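Long-range contacts in putative cell adhesion protein (PDB 4H40), which is probably a fimbrial protein that serves cell adhesion as a component of a pilus on the surface of Bacteroides fragilis: residues Gly137-Ala142 and Asn179-Met184; Ser207-Pro212 and Thr255-Thr260; Ile267-Asn272 and Met284-Leu289. One frame throughout, in Å; residues are numbered along the deposited sequence.

Contact 1 of 3, residues Gly137-Ala142 and Asn179-Met184; sequences GEYLLA and NQTARM
Tyr139 and Arg183 are brought together by different first torsions. In Tyr139, CG lies beside the backbone N (chi1 -58°). In Arg183, CG is anti to its own N, and the chain runs extended from there to NE. The aliphatic part of the arginine therefore passes the phenol end of the tyrosine, and its CG sits at the ring edge, 3.7 Å from CE1 of Tyr139. The guanidinium and ring planes are only 19° apart. The polar ends have further partners: Tyr139 OH bonds to His254, and Arg183 NH2 bonds to Gln185.

Gln180 is bent at chi2 (-49°). Its CG touches both Leu140 CD2, at 3.9 Å, and Ala142 CB, at 3.8 Å. NE2 is taken up by Asp144 and the carbonyl of Ile178.

The backbones pair just as strand 141-142 meets strand 177-190. Leu141 and Asn179 form an antiparallel non-hydrogen-bonded pair, with both side chains on the same face. Leu141 CD2 touches the Asn179 amide on that face, 3.5 Å from OD1. This places the contact in the network of beta strands near the centre of the chain, within a fimbrillin-like family of the transthyretin clan. Strand 113-121 pairs with strand 141-142 as its other neighbour, and its Leu120 touches Leu140 and Ala142.

Next to the bridge, Gln180 N donates to Leu140 O at 2.8 Å. Beyond it the segments spread, and a water fills in. The water accepts from Leu140 N at 3.0 Å and from Thr181 N, and donates to Asn179 OD1 at 2.7 Å. The Asn179 side chain is thus tied to both backbones through one solvent molecule. Thr181 OG1 donates to the carbonyl O of Ala182 at 3.2 Å, from above the carbonyl plane.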
loop_
_atom_site.group_PDB
_atom_site.type_symbol
_atom_site.label_atom_id
_atom_site.label_comp_id
_atom_site.label_asym_id
_atom_site.label_seq_id
_atom_site.Cartn_x
_atom_site.Cartn_y
_atom_site.Cartn_z
ATOM N N GLY B 137 5.514 15.267 -15.807
ATOM C CA GLY B 137 6.357 14.577 -16.768
ATOM C C GLY B 137 7.650 15.304 -17.060
ATOM O O GLY B 137 8.171 15.224 -18.181
ATOM N N GLU B 138 8.178 16.009 -16.049
ATOM C CA GLU B 138 9.450 16.704 -16.154
ATOM C C GLU B 138 10.111 16.933 -14.803
ATOM O O GLU B 138 9.435 17.043 -13.783
ATOM C CB GLU B 138 9.313 18.027 -16.905
ATOM C CG GLU B 138 8.472 19.073 -16.216
ATOM C CD GLU B 138 8.337 20.311 -17.071
ATOM O OE1 GLU B 138 9.378 20.966 -17.296
ATOM O OE2 GLU B 138 7.224 20.571 -17.588
ATOM N N TYR B 139 11.448 16.984 -14.815
ATOM C CA TYR B 139 12.251 17.270 -13.630
ATOM C C TYR B 139 12.801 18.654 -13.738
ATOM O O TYR B 139 13.082 19.101 -14.844
ATOM C CB TYR B 139 13.399 16.262 -13.448
ATOM C CG TYR B 139 12.948 14.835 -13.337
ATOM C CD1 TYR B 139 12.226 14.394 -12.231
ATOM C CD2 TYR B 139 13.235 13.912 -14.338
ATOM C CE1 TYR B 139 11.800 13.072 -12.129
ATOM C CE2 TYR B 139 12.846 12.573 -14.224
ATOM C CZ TYR B 139 12.108 12.168 -13.130
ATOM O OH TYR B 139 11.681 10.874 -13.051
ATOM N N LEU B 140 12.921 19.349 -12.591
ATOM C CA LEU B 140 13.522 20.668 -12.519
ATOM C C LEU B 140 14.321 20.793 -11.256
ATOM O O LEU B 140 13.787 20.750 -10.146
ATOM C CB LEU B 140 12.536 21.843 -12.647
ATOM C CG LEU B 140 13.202 23.222 -12.523
ATOM C CD1 LEU B 140 13.695 23.756 -13.863
ATOM C CD2 LEU B 140 12.308 24.195 -11.805
ATOM N N LEU B 141 15.626 20.928 -11.448
ATOM C CA LEU B 141 16.577 21.174 -10.386
ATOM C C LEU B 141 16.728 22.659 -10.293
ATOM O O LEU B 141 16.758 23.330 -11.323
ATOM C CB LEU B 141 17.923 20.508 -10.672
ATOM C CG LEU B 141 18.004 18.988 -10.675
ATOM C CD1 LEU B 141 19.388 18.564 -11.045
ATOM C CD2 LEU B 141 17.705 18.414 -9.309
ATOM N N ALA B 142 16.763 23.193 -9.088
ATOM C CA ALA B 142 16.861 24.635 -8.906
ATOM C C ALA B 142 17.336 24.989 -7.504
ATOM O O ALA B 142 17.534 24.116 -6.649
ATOM C CB ALA B 142 15.489 25.272 -9.150
ATOM N N ASN B 179 15.766 19.063 -6.466
ATOM C CA ASN B 179 14.521 18.838 -7.210
ATOM C C ASN B 179 13.342 19.631 -6.690
ATOM O O ASN B 179 13.071 19.654 -5.484
ATOM C CB ASN B 179 14.157 17.364 -7.189
ATOM C CG ASN B 179 14.935 16.574 -8.180
ATOM O OD1 ASN B 179 14.707 16.672 -9.394
ATOM N ND2 ASN B 179 15.913 15.847 -7.677
ATOM N N GLN B 180 12.598 20.203 -7.635
ATOM C CA GLN B 180 11.407 20.997 -7.361
ATOM C C GLN B 180 10.154 20.180 -7.502
ATOM O O GLN B 180 9.106 20.591 -7.005
ATOM C CB GLN B 180 11.358 22.231 -8.286
ATOM C CG GLN B 180 12.540 23.190 -8.082
ATOM C CD GLN B 180 12.777 23.528 -6.630
ATOM O OE1 GLN B 180 11.988 24.223 -5.989
ATOM N NE2 GLN B 180 13.823 22.967 -6.057
ATOM N N THR B 181 10.273 19.003 -8.119
ATOM C CA THR B 181 9.142 18.115 -8.343
ATOM C C THR B 181 9.304 16.787 -7.607
ATOM O O THR B 181 10.391 16.441 -7.138
ATOM C CB THR B 181 8.925 17.830 -9.859
ATOM O OG1 THR B 181 9.891 16.916 -10.307
ATOM C CG2 THR B 181 8.999 19.031 -10.707
ATOM N N ALA B 182 8.215 16.020 -7.560
ATOM C CA ALA B 182 8.241 14.679 -7.035
ATOM C C ALA B 182 8.646 13.765 -8.180
ATOM O O ALA B 182 8.647 14.186 -9.346
ATOM C CB ALA B 182 6.859 14.310 -6.504
ATOM N N ARG B 183 8.989 12.526 -7.867
ATOM C CA ARG B 183 9.360 11.525 -8.844
ATOM C C ARG B 183 8.629 10.239 -8.543
ATOM O O ARG B 183 8.534 9.841 -7.385
ATOM C CB ARG B 183 10.874 11.305 -8.819
ATOM C CG ARG B 183 11.339 10.252 -9.809
ATOM C CD ARG B 183 12.830 10.090 -9.790
ATOM N NE ARG B 183 13.203 8.733 -10.148
ATOM C CZ ARG B 183 14.009 8.426 -11.154
ATOM N NH1 ARG B 183 14.543 9.387 -11.905
ATOM N NH2 ARG B 183 14.301 7.156 -11.413
HETATM N N MSE B 184 8.109 9.590 -9.576
HETATM C CA MSE B 184 7.463 8.287 -9.458
HETATM C C MSE B 184 8.260 7.314 -10.304
HETATM O O MSE B 184 8.708 7.670 -11.398
HETATM C CB MSE B 184 5.988 8.314 -9.853
HETATM C CG MSE B 184 5.148 9.111 -8.878
HETATM SE SE MSE B 184 3.221 9.002 -9.141
HETATM C CE MSE B 184 2.876 7.480 -8.019
HETATM O O HOH W 1 12.420 17.904 -9.973
#

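Contact 2 of 3, residues Ser207-Pro212 and Thr255-Thr260; sequences SGIQQP and TGVLPT
The pyrrolidine ring of Pro212 presents one face to Leu258. CD1 of the leucine lies over that face, 3.8 Å from Pro212 CA and 4.1 Å from Pro212 CG, and the two side chains cross at about a right angle. The flat group nearby is the Gln210 amide, near the carbonyl of Pro259; CD of Gln210 is 4.1 Å from Pro259 O.

The Gln210 and Thr260 side chains lie alongside each other and point opposite ways, with their CB atoms 3.7 Å apart. With CG of Gln210 anti to the backbone N (chi1 -177°), the chain is carried toward Pro259. Thr260 OG1 is bonded to the carbonyl of Lys230. Ile209 CD1 packs on Val257 CG1 at 4.4 Å, and its CG2 lies near Thr260 CG2.

The backbones are joined through a water. It accepts from Gln210 N at 2.9 Å and donates to Leu258 O at 2.7 Å. Asn136 makes a second bridge, bonding to Gln210 O and Leu258 N.

The touching parts run 98° apart, without strand pairing. A loop after strand 197-207 crosses the end of strand 251-257 and the short link to strand 260-262, a buried loop-on-strand crossing in an all-beta fold.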
loop_
_atom_site.group_PDB
_atom_site.type_symbol
_atom_site.label_atom_id
_atom_site.label_comp_id
_atom_site.label_asym_id
_atom_site.label_seq_id
_atom_site.Cartn_x
_atom_site.Cartn_y
_atom_site.Cartn_z
ATOM N N SER B 207 -2.849 9.173 -13.568
ATOM C CA SER B 207 -4.029 10.043 -13.617
ATOM C C SER B 207 -4.440 10.503 -12.228
ATOM O O SER B 207 -4.220 9.783 -11.254
ATOM C CB SER B 207 -5.199 9.296 -14.257
ATOM O OG SER B 207 -5.155 9.313 -15.675
ATOM N N GLY B 208 -5.060 11.676 -12.164
ATOM C CA GLY B 208 -5.546 12.270 -10.924
ATOM C C GLY B 208 -4.481 13.025 -10.164
ATOM O O GLY B 208 -4.463 13.023 -8.931
ATOM N N ILE B 209 -3.580 13.675 -10.899
ATOM C CA ILE B 209 -2.481 14.419 -10.293
ATOM C C ILE B 209 -2.742 15.946 -10.455
ATOM O O ILE B 209 -3.762 16.335 -11.030
ATOM C CB ILE B 209 -1.118 13.937 -10.860
ATOM C CG1 ILE B 209 -1.201 13.633 -12.384
ATOM C CG2 ILE B 209 -0.661 12.736 -10.085
ATOM C CD1 ILE B 209 0.086 13.745 -13.147
ATOM N N GLN B 210 -1.885 16.792 -9.859
ATOM C CA GLN B 210 -2.007 18.246 -9.897
ATOM C C GLN B 210 -2.082 18.762 -11.305
ATOM O O GLN B 210 -1.283 18.348 -12.152
ATOM C CB GLN B 210 -0.803 18.894 -9.198
ATOM C CG GLN B 210 -0.844 20.416 -9.095
ATOM C CD GLN B 210 -1.603 20.846 -7.878
ATOM O OE1 GLN B 210 -1.135 20.694 -6.745
ATOM N NE2 GLN B 210 -2.804 21.368 -8.086
ATOM N N GLN B 211 -3.046 19.668 -11.561
ATOM C CA GLN B 211 -3.115 20.369 -12.835
ATOM C C GLN B 211 -2.113 21.531 -12.712
ATOM O O GLN B 211 -2.152 22.222 -11.689
ATOM C CB GLN B 211 -4.543 20.833 -13.165
ATOM C CG GLN B 211 -4.722 21.268 -14.627
ATOM C CD GLN B 211 -4.790 20.110 -15.605
ATOM O OE1 GLN B 211 -3.811 19.786 -16.299
ATOM N NE2 GLN B 211 -5.944 19.454 -15.679
ATOM N N PRO B 212 -1.143 21.693 -13.647
ATOM C CA PRO B 212 -0.124 22.772 -13.503
ATOM C C PRO B 212 -0.675 24.195 -13.259
ATOM O O PRO B 212 -1.664 24.632 -13.893
ATOM C CB PRO B 212 0.644 22.711 -14.818
ATOM C CG PRO B 212 0.442 21.301 -15.301
ATOM C CD PRO B 212 -0.924 20.896 -14.873
ATOM N N THR B 255 9.042 9.170 -13.971
ATOM C CA THR B 255 8.566 10.466 -14.414
ATOM C C THR B 255 8.511 11.414 -13.253
ATOM O O THR B 255 8.433 10.982 -12.090
ATOM C CB THR B 255 7.187 10.364 -15.103
ATOM O OG1 THR B 255 7.009 11.500 -15.917
ATOM C CG2 THR B 255 6.023 10.228 -14.139
ATOM N N GLY B 256 8.515 12.701 -13.591
ATOM C CA GLY B 256 8.357 13.762 -12.620
ATOM C C GLY B 256 6.879 14.020 -12.474
ATOM O O GLY B 256 6.127 13.876 -13.445
ATOM N N VAL B 257 6.453 14.365 -11.267
ATOM C CA VAL B 257 5.077 14.749 -10.989
ATOM C C VAL B 257 5.152 15.961 -10.068
ATOM O O VAL B 257 6.047 16.052 -9.230
ATOM C CB VAL B 257 4.123 13.621 -10.464
ATOM C CG1 VAL B 257 3.934 12.531 -11.510
ATOM C CG2 VAL B 257 4.608 13.015 -9.164
ATOM N N LEU B 258 4.262 16.908 -10.263
ATOM C CA LEU B 258 4.256 18.104 -9.440
ATOM C C LEU B 258 3.805 17.768 -8.027
ATOM O O LEU B 258 2.933 16.901 -7.906
ATOM C CB LEU B 258 3.303 19.155 -10.037
ATOM C CG LEU B 258 3.628 19.735 -11.397
ATOM C CD1 LEU B 258 2.470 20.611 -11.857
ATOM C CD2 LEU B 258 4.904 20.551 -11.358
ATOM N N PRO B 259 4.312 18.464 -6.957
ATOM C CA PRO B 259 3.807 18.185 -5.606
ATOM C C PRO B 259 2.284 18.279 -5.583
ATOM O O PRO B 259 1.710 19.252 -6.095
ATOM C CB PRO B 259 4.477 19.260 -4.752
ATOM C CG PRO B 259 5.747 19.555 -5.484
ATOM C CD PRO B 259 5.349 19.518 -6.926
ATOM N N THR B 260 1.636 17.191 -5.120
ATOM C CA THR B 260 0.184 17.097 -5.075
ATOM C C THR B 260 -0.300 16.338 -3.858
ATOM O O THR B 260 0.280 15.332 -3.463
ATOM C CB THR B 260 -0.404 16.507 -6.380
ATOM O OG1 THR B 260 -1.824 16.699 -6.370
ATOM C CG2 THR B 260 -0.083 15.050 -6.595
HETATM O O HOH W 2 0.953 16.099 -9.506
#

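Contact 3 of 3, residues Ile267-Asn272 and Met284-Leu289; sequences ISVLLN and MLLTGL
A beta hairpin is made by strands 266-275 and 278-287, and this contact is the part of it farther from the turn. Ile267 pairs with Leu286 and Val269 with Met284 as antiparallel hydrogen-bonded pairs. Ser268 and Leu285 form the non-hydrogen-bonded pair between them.

Four backbone bonds hold the strands. Ile267 N reaches Leu286 O at 2.7 Å, and Leu286 N returns to Ile267 O at 2.8 Å. The bonds between Val269 and Met284, N to O, also run both ways, each at 2.8 Å.

The side chains divide between the two faces. Val269, Met284 and Leu286 are buried on one, together with Ile267. CB of Val269 lies 4.0 Å from CB of Met284. Val269 CG2, which is anti to the carbonyl carbon, meets Leu286 CD1 obliquely at 3.9 Å. Met284 is a selenomethionine bent at chi3, and its SE touches Leu271 CD1 at 4.1 Å. After the corner at Gly288 the chain brings Leu289 back, so that its CD1 meets Ile267 CD1 at 3.8 Å, at about a right angle. Tyr299 and Trp314 pack onto this apolar face from strands 296-305 and 310-321.

On the other face, Leu285 CD2 rests on Ser268 CB at 3.7 Å. Leu285 also packs on Ser264 of the second subunit. Strand 278-287 is the outermost strand of its four-stranded antiparallel sheet within the chain. One apolar face against other strands and one more open face is the pattern of a beta sandwich, consistent with the transthyretin clan.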
loop_
_atom_site.group_PDB
_atom_site.type_symbol
_atom_site.label_atom_id
_atom_site.label_comp_id
_atom_site.label_asym_id
_atom_site.label_seq_id
_atom_site.Cartn_x
_atom_site.Cartn_y
_atom_site.Cartn_z
ATOM N N ILE B 267 -5.113 8.278 -7.065
ATOM C CA ILE B 267 -4.207 8.420 -8.197
ATOM C C ILE B 267 -4.234 7.051 -8.889
ATOM O O ILE B 267 -3.832 6.072 -8.259
ATOM C CB ILE B 267 -2.766 8.883 -7.781
ATOM C CG1 ILE B 267 -2.768 10.362 -7.333
ATOM C CG2 ILE B 267 -1.763 8.672 -8.939
ATOM C CD1 ILE B 267 -1.572 10.776 -6.513
ATOM N N SER B 268 -4.773 6.962 -10.122
ATOM C CA SER B 268 -4.761 5.710 -10.871
ATOM C C SER B 268 -3.493 5.653 -11.732
ATOM O O SER B 268 -3.014 6.675 -12.239
ATOM C CB SER B 268 -6.013 5.525 -11.716
ATOM O OG SER B 268 -5.877 5.991 -13.045
ATOM N N VAL B 269 -2.933 4.450 -11.835
ATOM C CA VAL B 269 -1.740 4.119 -12.596
ATOM C C VAL B 269 -2.124 2.975 -13.555
ATOM O O VAL B 269 -2.382 1.859 -13.105
ATOM C CB VAL B 269 -0.538 3.762 -11.677
ATOM C CG1 VAL B 269 0.659 3.307 -12.496
ATOM C CG2 VAL B 269 -0.140 4.942 -10.809
ATOM N N LEU B 270 -2.200 3.273 -14.869
ATOM C CA LEU B 270 -2.513 2.259 -15.875
ATOM C C LEU B 270 -1.258 1.809 -16.604
ATOM O O LEU B 270 -0.648 2.602 -17.306
ATOM C CB LEU B 270 -3.513 2.778 -16.905
ATOM C CG LEU B 270 -4.967 2.787 -16.582
ATOM C CD1 LEU B 270 -5.716 3.337 -17.767
ATOM C CD2 LEU B 270 -5.470 1.402 -16.297
ATOM N N LEU B 271 -0.921 0.534 -16.494
ATOM C CA LEU B 271 0.239 -0.027 -17.157
ATOM C C LEU B 271 -0.223 -0.785 -18.372
ATOM O O LEU B 271 -0.995 -1.721 -18.242
ATOM C CB LEU B 271 1.020 -0.940 -16.196
ATOM C CG LEU B 271 1.533 -0.281 -14.912
ATOM C CD1 LEU B 271 0.515 -0.406 -13.784
ATOM C CD2 LEU B 271 2.820 -0.872 -14.482
ATOM N N ASN B 272 0.191 -0.332 -19.565
ATOM C CA ASN B 272 -0.117 -0.952 -20.851
ATOM C C ASN B 272 1.119 -1.689 -21.287
ATOM O O ASN B 272 2.122 -1.062 -21.661
ATOM C CB ASN B 272 -0.548 0.095 -21.858
ATOM C CG ASN B 272 -1.720 0.906 -21.391
ATOM O OD1 ASN B 272 -2.856 0.488 -21.508
ATOM N ND2 ASN B 272 -1.461 2.068 -20.832
HETATM N N MSE B 284 -3.518 0.287 -11.056
HETATM C CA MSE B 284 -3.205 0.465 -9.651
HETATM C C MSE B 284 -3.994 1.697 -9.166
HETATM O O MSE B 284 -3.731 2.789 -9.672
HETATM C CB MSE B 284 -1.704 0.660 -9.412
HETATM C CG MSE B 284 -0.830 -0.544 -9.655
HETATM SE SE MSE B 284 1.107 -0.010 -9.754
HETATM C CE MSE B 284 1.139 1.249 -8.363
ATOM N N LEU B 285 -4.979 1.544 -8.233
ATOM C CA LEU B 285 -5.652 2.712 -7.685
ATOM C C LEU B 285 -4.993 3.009 -6.365
ATOM O O LEU B 285 -4.943 2.133 -5.515
ATOM C CB LEU B 285 -7.154 2.521 -7.560
ATOM C CG LEU B 285 -7.949 2.872 -8.827
ATOM C CD1 LEU B 285 -9.269 2.127 -8.850
ATOM C CD2 LEU B 285 -8.213 4.366 -8.937
ATOM N N LEU B 286 -4.372 4.189 -6.247
ATOM C CA LEU B 286 -3.598 4.611 -5.084
ATOM C C LEU B 286 -4.258 5.775 -4.366
ATOM O O LEU B 286 -4.374 6.895 -4.875
ATOM C CB LEU B 286 -2.157 4.962 -5.482
ATOM C CG LEU B 286 -1.446 3.963 -6.424
ATOM C CD1 LEU B 286 -0.116 4.539 -6.969
ATOM C CD2 LEU B 286 -1.292 2.601 -5.776
ATOM N N THR B 287 -4.731 5.476 -3.173
ATOM C CA THR B 287 -5.408 6.442 -2.327
ATOM C C THR B 287 -4.426 6.832 -1.194
ATOM O O THR B 287 -3.478 6.085 -0.926
ATOM C CB THR B 287 -6.734 5.812 -1.874
ATOM O OG1 THR B 287 -7.576 6.777 -1.223
ATOM C CG2 THR B 287 -6.520 4.581 -1.018
ATOM N N GLY B 288 -4.635 8.014 -0.606
ATOM C CA GLY B 288 -3.840 8.551 0.496
ATOM C C GLY B 288 -2.395 8.860 0.173
ATOM O O GLY B 288 -1.492 8.294 0.799
ATOM N N LEU B 289 -2.165 9.753 -0.810
ATOM C CA LEU B 289 -0.816 10.094 -1.255
ATOM C C LEU B 289 -0.476 11.599 -1.090
ATOM O O LEU B 289 -1.296 12.442 -1.453
ATOM C CB LEU B 289 -0.645 9.671 -2.728
ATOM C CG LEU B 289 -0.050 8.272 -3.004
ATOM C CD1 LEU B 289 -0.067 7.957 -4.487
ATOM C CD2 LEU B 289 1.397 8.167 -2.512
#

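Overall arrangement
Contact 1 lies close to the centre of the chain; the centre of contact 2 is about 12 Å and that of contact 3 about 21 Å from it. All three are largely buried, but only contact 3 touches the second subunit. Contacts 1 and 2 lie on the neighbouring strands 177-190 and 251-257, and Ala182 N probably bonds to Val257 O. Contacts 2 and 3 meet where Ser207 N probably bonds to Ser268 O. Contacts 1 and 3 do not touch. The chemistry differs. Contact 1 mixes one strand bridge with water and polar side chains, contact 2 joins a loop to a strand end through water and packing, and contact 3 is regular strand pairing with an apolar face.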